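Local coordinates for Sca-family protein (Rickettsia rickettsii, PDB 4LQ8), which is a Rickettsia surface cell antigen, probably acting in cell adhesion, of which this is the N-terminal head domain, at residues Ala68-Glu71 with Thr72-Pro76; Lys150-His153 with Asn154-Ala158; Glu313-Lys316 with Glu317-Asn321; Lys250-Lys253 with Asp254-Val257. All coordinates share one frame; numbering follows the deposited sequence.

How the contacts relate
Contacts 1 and 3 are runs of about two helical turns, contact 2 a helix end and the residues leaving it, and contact 4 a tight turn between strands 236-245 and 258-265. Contact 1, its centre about 11 Å from the centre of the chain, packs on contact 2, a surface contact centred about 17 Å from that point. Lys150 NZ of contact 2 makes a salt bridge to Asp254 OD1 of contact 4. Contacts 3 and 4 lie on opposite sides of the chain centre. Buried isoleucines and a widened turn mark contact 1, a threonine hydroxyl bonded to backbone and an aromatic ring contact 2, charged residues over buried methionines contact 3, a proline-alanine touch contact 4.

Contact 1 (Ala68-Glu71 with Thr72-Pro76)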
loop_
_atom_site.group_PDB
_atom_site.type_symbol
_atom_site.label_atom_id
_atom_site.label_comp_id
_atom_site.label_asym_id
_atom_site.label_seq_id
_atom_site.Cartn_x
_atom_site.Cartn_y
_atom_site.Cartn_z
ATOM N N ALA A 68 -6.514 8.127 9.530
ATOM C CA ALA A 68 -6.622 8.896 8.280
ATOM C C ALA A 68 -6.398 8.012 7.053
ATOM O O ALA A 68 -7.136 8.133 6.075
ATOM C CB ALA A 68 -5.642 10.050 8.273
ATOM N N VAL A 69 -5.406 7.107 7.107
ATOM C CA VAL A 69 -5.137 6.197 5.989
ATOM C C VAL A 69 -6.312 5.196 5.804
ATOM O O VAL A 69 -6.679 4.902 4.672
ATOM C CB VAL A 69 -3.725 5.536 6.099
ATOM C CG1 VAL A 69 -3.525 4.414 5.077
ATOM C CG2 VAL A 69 -2.642 6.600 5.926
ATOM N N ARG A 70 -6.915 4.711 6.889
ATOM C CA ARG A 70 -8.097 3.819 6.782
ATOM C C ARG A 70 -9.275 4.566 6.166
ATOM O O ARG A 70 -9.930 4.049 5.267
ATOM C CB ARG A 70 -8.500 3.289 8.170
ATOM C CG ARG A 70 -7.501 2.270 8.694
ATOM C CD ARG A 70 -7.719 1.992 10.159
ATOM N NE ARG A 70 -6.867 0.878 10.555
ATOM C CZ ARG A 70 -6.649 0.484 11.806
ATOM N NH1 ARG A 70 -7.244 1.103 12.819
ATOM N NH2 ARG A 70 -5.840 -0.532 12.055
ATOM N N GLU A 71 -9.492 5.817 6.600
ATOM C CA GLU A 71 -10.605 6.649 6.121
ATOM C C GLU A 71 -10.467 7.154 4.700
ATOM O O GLU A 71 -11.485 7.386 4.051
ATOM C CB GLU A 71 -10.810 7.864 7.035
ATOM C CG GLU A 71 -11.244 7.491 8.432
ATOM C CD GLU A 71 -11.522 8.681 9.336
ATOM O OE1 GLU A 71 -11.006 9.787 9.056
ATOM O OE2 GLU A 71 -12.272 8.509 10.319
ATOM N N THR A 72 -9.249 7.429 4.250
ATOM C CA THR A 72 -9.040 8.037 2.928
ATOM C C THR A 72 -8.568 7.053 1.874
ATOM O O THR A 72 -8.773 7.303 0.683
ATOM C CB THR A 72 -8.062 9.236 3.005
ATOM O OG1 THR A 72 -6.744 8.734 3.220
ATOM C CG2 THR A 72 -8.421 10.208 4.085
ATOM N N ILE A 73 -7.920 5.961 2.286
ATOM C CA ILE A 73 -7.422 4.973 1.323
ATOM C C ILE A 73 -8.112 3.613 1.452
ATOM O O ILE A 73 -8.754 3.160 0.498
ATOM C CB ILE A 73 -5.853 4.829 1.385
ATOM C CG1 ILE A 73 -5.106 6.206 1.174
ATOM C CG2 ILE A 73 -5.335 3.732 0.418
ATOM C CD1 ILE A 73 -5.188 6.858 -0.321
ATOM N N ILE A 74 -7.904 2.913 2.598
ATOM C CA ILE A 74 -8.351 1.521 2.765
ATOM C C ILE A 74 -9.872 1.353 2.623
ATOM O O ILE A 74 -10.305 0.528 1.816
ATOM C CB ILE A 74 -7.794 0.884 4.064
ATOM C CG1 ILE A 74 -6.233 0.882 4.027
ATOM C CG2 ILE A 74 -8.368 -0.537 4.300
ATOM C CD1 ILE A 74 -5.560 0.650 5.383
ATOM N N GLN A 75 -10.666 2.078 3.421
ATOM C CA GLN A 75 -12.133 1.989 3.363
ATOM C C GLN A 75 -12.682 2.456 2.004
ATOM O O GLN A 75 -13.419 1.680 1.407
ATOM C CB GLN A 75 -12.809 2.702 4.560
ATOM C CG GLN A 75 -14.318 2.404 4.698
ATOM C CD GLN A 75 -14.578 0.952 4.962
ATOM O OE1 GLN A 75 -13.993 0.338 5.868
ATOM N NE2 GLN A 75 -15.410 0.349 4.135
ATOM N N PRO A 76 -12.289 3.615 1.425
ATOM C CA PRO A 76 -12.831 3.980 0.091
ATOM C C PRO A 76 -12.491 2.993 -1.026
ATOM O O PRO A 76 -13.301 2.826 -1.941
ATOM C CB PRO A 76 -12.220 5.373 -0.178
ATOM C CG PRO A 76 -11.932 5.917 1.160
ATOM C CD PRO A 76 -11.459 4.719 1.954
#
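Val69 O takes two backbone donors from the turn ahead, Ile73 N at 2.9 Å and Ile74 N at 3.1 Å, and this shared acceptor is where the bonding of helix 64-90 widens from alpha- to pi-type. Ile73 N closes an ordinary alpha-helical turn; Ile74 N already reaches back five residues. The next bond keeps the longer step, with Gln75 N meeting Arg70 O at 2.8 Å. Such i to i+5 bonding is a pi-type turn in an otherwise alpha-helical segment. Pro76 comes straight after it. Its nitrogen has no hydrogen to give, the helix kinks, and Pro76 CG lies 3.3 Å from Glu71 O, where a backbone N-H would otherwise come.

One side chain joins the polar pattern. Thr72 OG1 binds Ala68 O at 2.9 Å, from above the carbonyl plane, while Thr72 N bonds to the same oxygen from the opposite face. The hydroxyl gets there with OG1 lodged between the backbone N and the carbonyl carbon (chi1 72°), so Ala68 O is gripped twice by one residue.

Apolar contacts are looser. Ile74 CD1 touches two side chains of the preceding turn, Val69 CG1 at 4.3 Å and Arg70 CG at 4.2 Å. The Arg70 and Ile74 side chains run side by side in the same direction, and Arg70 then goes on, extended, to a salt bridge with Glu275 of strand 271-277.

In the fold, Val69 and Thr72 lean on Val152 and Ile73 on Tyr149 of helix 135-155, while Val69 also covers Thr260 and His262 of strand 258-265.

Contact 2 (Lys150-His153 with Asn154-Ala158)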
loop_
_atom_site.group_PDB
_atom_site.type_symbol
_atom_site.label_atom_id
_atom_site.label_comp_id
_atom_site.label_asym_id
_atom_site.label_seq_id
_atom_site.Cartn_x
_atom_site.Cartn_y
_atom_site.Cartn_z
ATOM N N LYS A 150 -2.499 12.776 -0.978
ATOM C CA LYS A 150 -2.270 14.225 -0.901
ATOM C C LYS A 150 -2.905 14.793 0.363
ATOM O O LYS A 150 -2.279 15.601 1.040
ATOM C CB LYS A 150 -2.858 14.962 -2.125
ATOM C CG LYS A 150 -1.947 15.006 -3.342
ATOM C CD LYS A 150 -2.656 15.683 -4.532
ATOM C CE LYS A 150 -1.924 15.507 -5.844
ATOM N NZ LYS A 150 -2.769 15.886 -7.010
ATOM N N ASN A 151 -4.140 14.381 0.673
ATOM C CA ASN A 151 -4.848 14.868 1.853
ATOM C C ASN A 151 -4.211 14.390 3.141
ATOM O O ASN A 151 -4.097 15.172 4.071
ATOM C CB ASN A 151 -6.354 14.550 1.788
ATOM C CG ASN A 151 -7.075 15.363 0.723
ATOM O OD1 ASN A 151 -6.479 16.104 -0.074
ATOM N ND2 ASN A 151 -8.377 15.243 0.674
ATOM N N VAL A 152 -3.727 13.145 3.179
ATOM C CA VAL A 152 -3.025 12.614 4.363
ATOM C C VAL A 152 -1.723 13.398 4.593
ATOM O O VAL A 152 -1.493 13.907 5.697
ATOM C CB VAL A 152 -2.807 11.078 4.295
ATOM C CG1 VAL A 152 -1.893 10.587 5.415
ATOM C CG2 VAL A 152 -4.144 10.350 4.346
ATOM N N HIS A 153 -0.879 13.491 3.547
ATOM C CA HIS A 153 0.378 14.220 3.636
ATOM C C HIS A 153 0.162 15.701 3.935
ATOM O O HIS A 153 0.899 16.225 4.748
ATOM C CB HIS A 153 1.264 13.984 2.407
ATOM C CG HIS A 153 1.633 12.539 2.204
ATOM N ND1 HIS A 153 1.776 12.005 0.937
ATOM C CD2 HIS A 153 1.871 11.565 3.115
ATOM C CE1 HIS A 153 2.079 10.731 1.115
ATOM N NE2 HIS A 153 2.136 10.417 2.407
ATOM N N ASN A 154 -0.865 16.356 3.365
ATOM C CA ASN A 154 -1.120 17.765 3.678
ATOM C C ASN A 154 -1.696 17.984 5.085
ATOM O O ASN A 154 -1.362 18.986 5.696
ATOM C CB ASN A 154 -1.998 18.452 2.631
ATOM C CG ASN A 154 -1.353 18.612 1.271
ATOM O OD1 ASN A 154 -0.127 18.558 1.110
ATOM N ND2 ASN A 154 -2.173 18.803 0.247
ATOM N N THR A 155 -2.550 17.068 5.600
ATOM C CA THR A 155 -3.125 17.179 6.944
ATOM C C THR A 155 -2.056 16.990 8.052
ATOM O O THR A 155 -2.100 17.680 9.069
ATOM C CB THR A 155 -4.311 16.186 7.101
ATOM O OG1 THR A 155 -5.302 16.491 6.126
ATOM C CG2 THR A 155 -4.952 16.210 8.491
ATOM N N PHE A 156 -1.133 16.048 7.860
ATOM C CA PHE A 156 -0.154 15.696 8.878
ATOM C C PHE A 156 1.278 16.072 8.532
ATOM O O PHE A 156 2.196 15.526 9.121
ATOM C CB PHE A 156 -0.268 14.194 9.214
ATOM C CG PHE A 156 -1.664 13.801 9.659
ATOM C CD1 PHE A 156 -2.078 14.009 10.970
ATOM C CD2 PHE A 156 -2.579 13.267 8.752
ATOM C CE1 PHE A 156 -3.356 13.633 11.380
ATOM C CE2 PHE A 156 -3.862 12.914 9.159
ATOM C CZ PHE A 156 -4.253 13.121 10.464
ATOM N N SER A 157 1.461 17.019 7.612
ATOM C CA SER A 157 2.767 17.502 7.164
ATOM C C SER A 157 3.351 18.390 8.247
ATOM O O SER A 157 2.596 19.154 8.851
ATOM C CB SER A 157 2.576 18.352 5.909
ATOM O OG SER A 157 3.795 18.854 5.397
ATOM N N ALA A 158 4.691 18.329 8.471
ATOM C CA ALA A 158 5.357 19.235 9.415
ATOM C C ALA A 158 5.311 20.637 8.802
ATOM O O ALA A 158 5.137 21.606 9.535
ATOM C CB ALA A 158 6.795 18.815 9.653
#
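Helix 135-155 runs out in this turn, its last bonds tying Asn154, Thr155 and Phe156 back to the residues four earlier. Phe156 N still reaches Val152 O at 3.1 Å, yet Phe156 itself has left helical backbone angles, and the chain becomes extended at Ser157. Asn151 O is held twice by Thr155: its N at 2.9 Å and its OG1 at 2.7 Å come from opposite faces of the carbonyl plane. With OG1 beside its own backbone N (chi1 -59°), the hydroxyl is folded back over the helix, and the methyl Thr155 CG2 is left to lie 3.5 Å above one face of the Phe156 ring, offset toward the rim.

The edge of that ring meets the backbone of the preceding turn. Phe156 CD2 is 3.3 Å from Val152 O, which sits near the ring plane, and 4.3 Å from Val152 CG1. Asn154 N hydrogen-bonds to Lys150 O at 2.8 Å.

Around this helix end, Phe156 packs on Pro64 and Ile65 of helix 64-90 and forms an edge-to-face (T-shaped) pair with Tyr162. On the sheet side, His153 NE2 hydrogen-bonds to Ser240 OG of strand 236-245 and its ring meets Tyr258 of strand 258-265 edge-to-face.

Contact 3 (Glu313-Lys316 with Glu317-Asn321); sequences EMMK and EVELN
Glu319 folds back along the preceding turn of helix 308-320 and runs past Met315 O for most of its length. Starting at Glu319 CB, 3.6 Å from Met315 O, the chain turns so that CG lies beside the backbone N (chi1 -71°), which brings Glu319 CG within 3.4 Å of Met315 O. From there it continues extended: Glu319 CD is still 3.6 Å from Met315 O, and at the tip Glu319 OE2 touches the Met315 methyl CE at 3.5 Å. The two side chains pass at a slant. Met315 meets the carboxylate because it is bent at both chi2 and chi3, bringing its methyl forward toward the next turn. Lys316 NZ and Glu319 OE1 are 5.1 Å apart, not in contact, so any attraction is probably weak.

Under these side chains the backbone is regular, Glu319 N bonding Met315 O at 3.0 Å. Farther round, Lys316 CE lies 4.0 Å from Leu320 CD1, an aliphatic touch on the exposed side. At the helix end Asn321 ND2 reaches Glu317 OE2 at 3.0 Å from above the carboxylate plane, while Glu317 OE1 is salt-bridged to Lys229.

The inner side of the helix lies on the sheet: Met314 covers Phe259, Ala261 and Tyr263 of strand 258-265, and both Met314 and Met315 rest on Ile276 of strand 271-277.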
loop_
_atom_site.group_PDB
_atom_site.type_symbol
_atom_site.label_atom_id
_atom_site.label_comp_id
_atom_site.label_asym_id
_atom_site.label_seq_id
_atom_site.Cartn_x
_atom_site.Cartn_y
_atom_site.Cartn_z
ATOM N N GLU A 313 4.468 -11.034 4.358
ATOM C CA GLU A 313 4.869 -10.983 5.778
ATOM C C GLU A 313 4.170 -9.813 6.500
ATOM O O GLU A 313 3.710 -9.979 7.634
ATOM C CB GLU A 313 6.375 -10.757 5.916
ATOM C CG GLU A 313 7.236 -11.995 5.916
ATOM C CD GLU A 313 8.726 -11.689 5.837
ATOM O OE1 GLU A 313 9.146 -10.595 6.288
ATOM O OE2 GLU A 313 9.472 -12.541 5.301
ATOM N N MET A 314 4.121 -8.625 5.843
ATOM C CA MET A 314 3.476 -7.423 6.390
ATOM C C MET A 314 1.981 -7.631 6.464
ATOM O O MET A 314 1.388 -7.311 7.485
ATOM C CB MET A 314 3.829 -6.170 5.566
ATOM C CG MET A 314 5.283 -5.795 5.670
ATOM S SD MET A 314 5.696 -4.363 4.663
ATOM C CE MET A 314 5.384 -3.030 5.862
ATOM N N MET A 315 1.371 -8.209 5.417
ATOM C CA MET A 315 -0.071 -8.512 5.420
ATOM C C MET A 315 -0.410 -9.437 6.604
ATOM O O MET A 315 -1.321 -9.127 7.369
ATOM C CB MET A 315 -0.534 -9.116 4.082
ATOM C CG MET A 315 -0.861 -8.059 3.027
ATOM S SD MET A 315 -2.071 -6.767 3.528
ATOM C CE MET A 315 -3.542 -7.790 3.770
ATOM N N LYS A 316 0.387 -10.500 6.804
ATOM C CA LYS A 316 0.237 -11.433 7.931
ATOM C C LYS A 316 0.287 -10.726 9.319
ATOM O O LYS A 316 -0.585 -10.968 10.142
ATOM C CB LYS A 316 1.277 -12.564 7.850
ATOM C CG LYS A 316 1.098 -13.697 8.882
ATOM C CD LYS A 316 -0.192 -14.499 8.674
ATOM C CE LYS A 316 -0.618 -15.270 9.909
ATOM N NZ LYS A 316 -1.956 -15.907 9.734
ATOM N N GLU A 317 1.276 -9.855 9.556
ATOM C CA GLU A 317 1.425 -9.115 10.820
ATOM C C GLU A 317 0.255 -8.124 11.042
ATOM O O GLU A 317 -0.277 -8.049 12.152
ATOM C CB GLU A 317 2.799 -8.412 10.872
ATOM C CG GLU A 317 3.125 -7.660 12.158
ATOM C CD GLU A 317 3.277 -8.466 13.434
ATOM O OE1 GLU A 317 3.301 -9.714 13.361
ATOM O OE2 GLU A 317 3.367 -7.842 14.517
ATOM N N VAL A 318 -0.156 -7.401 9.982
ATOM C CA VAL A 318 -1.280 -6.463 9.992
ATOM C C VAL A 318 -2.562 -7.198 10.443
ATOM O O VAL A 318 -3.261 -6.715 11.343
ATOM C CB VAL A 318 -1.456 -5.713 8.634
ATOM C CG1 VAL A 318 -2.826 -5.017 8.526
ATOM C CG2 VAL A 318 -0.326 -4.707 8.403
ATOM N N GLU A 319 -2.846 -8.370 9.845
ATOM C CA GLU A 319 -4.023 -9.192 10.169
ATOM C C GLU A 319 -3.986 -9.687 11.616
ATOM O O GLU A 319 -4.990 -9.575 12.306
ATOM C CB GLU A 319 -4.164 -10.367 9.197
ATOM C CG GLU A 319 -4.584 -9.932 7.792
ATOM C CD GLU A 319 -4.371 -10.932 6.665
ATOM O OE1 GLU A 319 -3.837 -12.039 6.922
ATOM O OE2 GLU A 319 -4.724 -10.595 5.511
ATOM N N LEU A 320 -2.806 -10.147 12.096
ATOM C CA LEU A 320 -2.642 -10.596 13.485
ATOM C C LEU A 320 -2.890 -9.435 14.474
ATOM O O LEU A 320 -3.389 -9.669 15.574
ATOM C CB LEU A 320 -1.263 -11.237 13.708
ATOM C CG LEU A 320 -1.067 -12.644 13.098
ATOM C CD1 LEU A 320 0.422 -13.031 13.060
ATOM C CD2 LEU A 320 -1.854 -13.720 13.885
ATOM N N ASN A 321 -2.604 -8.184 14.040
ATOM C CA ASN A 321 -2.773 -6.977 14.852
ATOM C C ASN A 321 -4.104 -6.276 14.591
ATOM O O ASN A 321 -4.265 -5.103 14.930
ATOM C CB ASN A 321 -1.567 -6.042 14.695
ATOM C CG ASN A 321 -0.295 -6.635 15.246
ATOM O OD1 ASN A 321 -0.315 -7.470 16.138
ATOM N ND2 ASN A 321 0.833 -6.252 14.706
#

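Contact 4 (Lys250-Lys253 with Asp254-Val257); sequences KPSK and DKAV
A type I beta-turn joins Ser252 to Lys255, set in the long connection of the hairpin formed by antiparallel strands 236-245 and 258-265. Lys253 and Asp254 occupy its two corners with backbone angles near those of a helix, and Lys255 N closes it on Ser252 O at 3.1 Å. That bond is far from linear at the acceptor: the C=O...N angle is 123° and the nitrogen stands above the carbonyl plane.

The turn folds Ala256 back over the residues that entered it. Ala256 CB lies 3.5 Å from Ser252 O and 3.7 Å from Lys253 O, so the methyl sits against two carbonyl oxygens of the turn. It also faces Pro251: the ring atom CG is 4.1 Å from Ala256 CB. Both residues are buried, and both rest on Val242 of strand 236-245, the proline on Tyr302 of strand 300-304 as well. In this small apolar patch the residues before and after the turn meet. Around it the exposed side chains are charged; Lys253, bent at its last torsion, hydrogen-bonds through NZ to Glu29 O near the start of the modelled chain. Just after the turn, Val257 pairs by backbone bonding with Ala243 as the second strand begins.

On the outer side of the reversal, the hydroxyl of Ser252 is tucked in over the backbone (chi1 62°), and its OG lies 4.0 Å from Lys255 CG.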
loop_
_atom_site.group_PDB
_atom_site.type_symbol
_atom_site.label_atom_id
_atom_site.label_comp_id
_atom_site.label_asym_id
_atom_site.label_seq_id
_atom_site.Cartn_x
_atom_site.Cartn_y
_atom_site.Cartn_z
ATOM N N LYS A 250 11.546 9.352 -9.580
ATOM C CA LYS A 250 10.350 9.704 -8.823
ATOM C C LYS A 250 9.312 10.402 -9.694
ATOM O O LYS A 250 9.685 11.128 -10.612
ATOM C CB LYS A 250 10.715 10.524 -7.569
ATOM C CG LYS A 250 11.547 9.700 -6.566
ATOM C CD LYS A 250 11.742 10.347 -5.202
ATOM C CE LYS A 250 12.813 11.408 -5.148
ATOM N NZ LYS A 250 12.267 12.763 -5.419
ATOM N N PRO A 251 8.000 10.158 -9.492
ATOM C CA PRO A 251 7.008 10.867 -10.315
ATOM C C PRO A 251 6.800 12.284 -9.774
ATOM O O PRO A 251 7.343 12.628 -8.709
ATOM C CB PRO A 251 5.740 10.045 -10.090
ATOM C CG PRO A 251 5.877 9.533 -8.687
ATOM C CD PRO A 251 7.346 9.322 -8.460
ATOM N N SER A 252 5.982 13.089 -10.460
ATOM C CA SER A 252 5.675 14.416 -9.931
ATOM C C SER A 252 4.657 14.256 -8.780
ATOM O O SER A 252 3.952 13.240 -8.707
ATOM C CB SER A 252 5.120 15.329 -11.026
ATOM O OG SER A 252 3.904 14.819 -11.545
ATOM N N LYS A 253 4.607 15.242 -7.878
ATOM C CA LYS A 253 3.689 15.310 -6.737
ATOM C C LYS A 253 2.240 15.071 -7.156
ATOM O O LYS A 253 1.513 14.417 -6.415
ATOM C CB LYS A 253 3.797 16.685 -6.039
ATOM C CG LYS A 253 4.925 16.791 -5.023
ATOM C CD LYS A 253 5.026 18.218 -4.479
ATOM C CE LYS A 253 6.017 18.369 -3.350
ATOM N NZ LYS A 253 7.429 18.332 -3.822
ATOM N N ASP A 254 1.829 15.587 -8.337
ATOM C CA ASP A 254 0.452 15.461 -8.845
ATOM C C ASP A 254 0.032 14.058 -9.272
ATOM O O ASP A 254 -1.163 13.784 -9.299
ATOM C CB ASP A 254 0.187 16.454 -9.993
ATOM C CG ASP A 254 -0.167 17.853 -9.500
ATOM O OD1 ASP A 254 -1.106 17.976 -8.677
ATOM O OD2 ASP A 254 0.516 18.824 -9.915
ATOM N N LYS A 255 0.982 13.189 -9.620
ATOM C CA LYS A 255 0.728 11.819 -10.081
ATOM C C LYS A 255 1.172 10.758 -9.068
ATOM O O LYS A 255 0.963 9.565 -9.294
ATOM C CB LYS A 255 1.469 11.574 -11.411
ATOM C CG LYS A 255 0.910 12.363 -12.585
ATOM C CD LYS A 255 1.596 11.969 -13.884
ATOM C CE LYS A 255 1.129 12.783 -15.071
ATOM N NZ LYS A 255 -0.254 12.425 -15.493
ATOM N N ALA A 256 1.796 11.193 -7.971
ATOM C CA ALA A 256 2.405 10.333 -6.961
ATOM C C ALA A 256 1.459 9.494 -6.135
ATOM O O ALA A 256 0.509 10.002 -5.555
ATOM C CB ALA A 256 3.272 11.154 -6.038
ATOM N N VAL A 257 1.766 8.207 -6.053
ATOM C CA VAL A 257 1.091 7.241 -5.176
ATOM C C VAL A 257 2.179 6.612 -4.322
ATOM O O VAL A 257 3.356 6.747 -4.650
ATOM C CB VAL A 257 0.188 6.227 -5.889
ATOM C CG1 VAL A 257 -1.104 6.902 -6.340
ATOM C CG2 VAL A 257 0.914 5.544 -7.043
#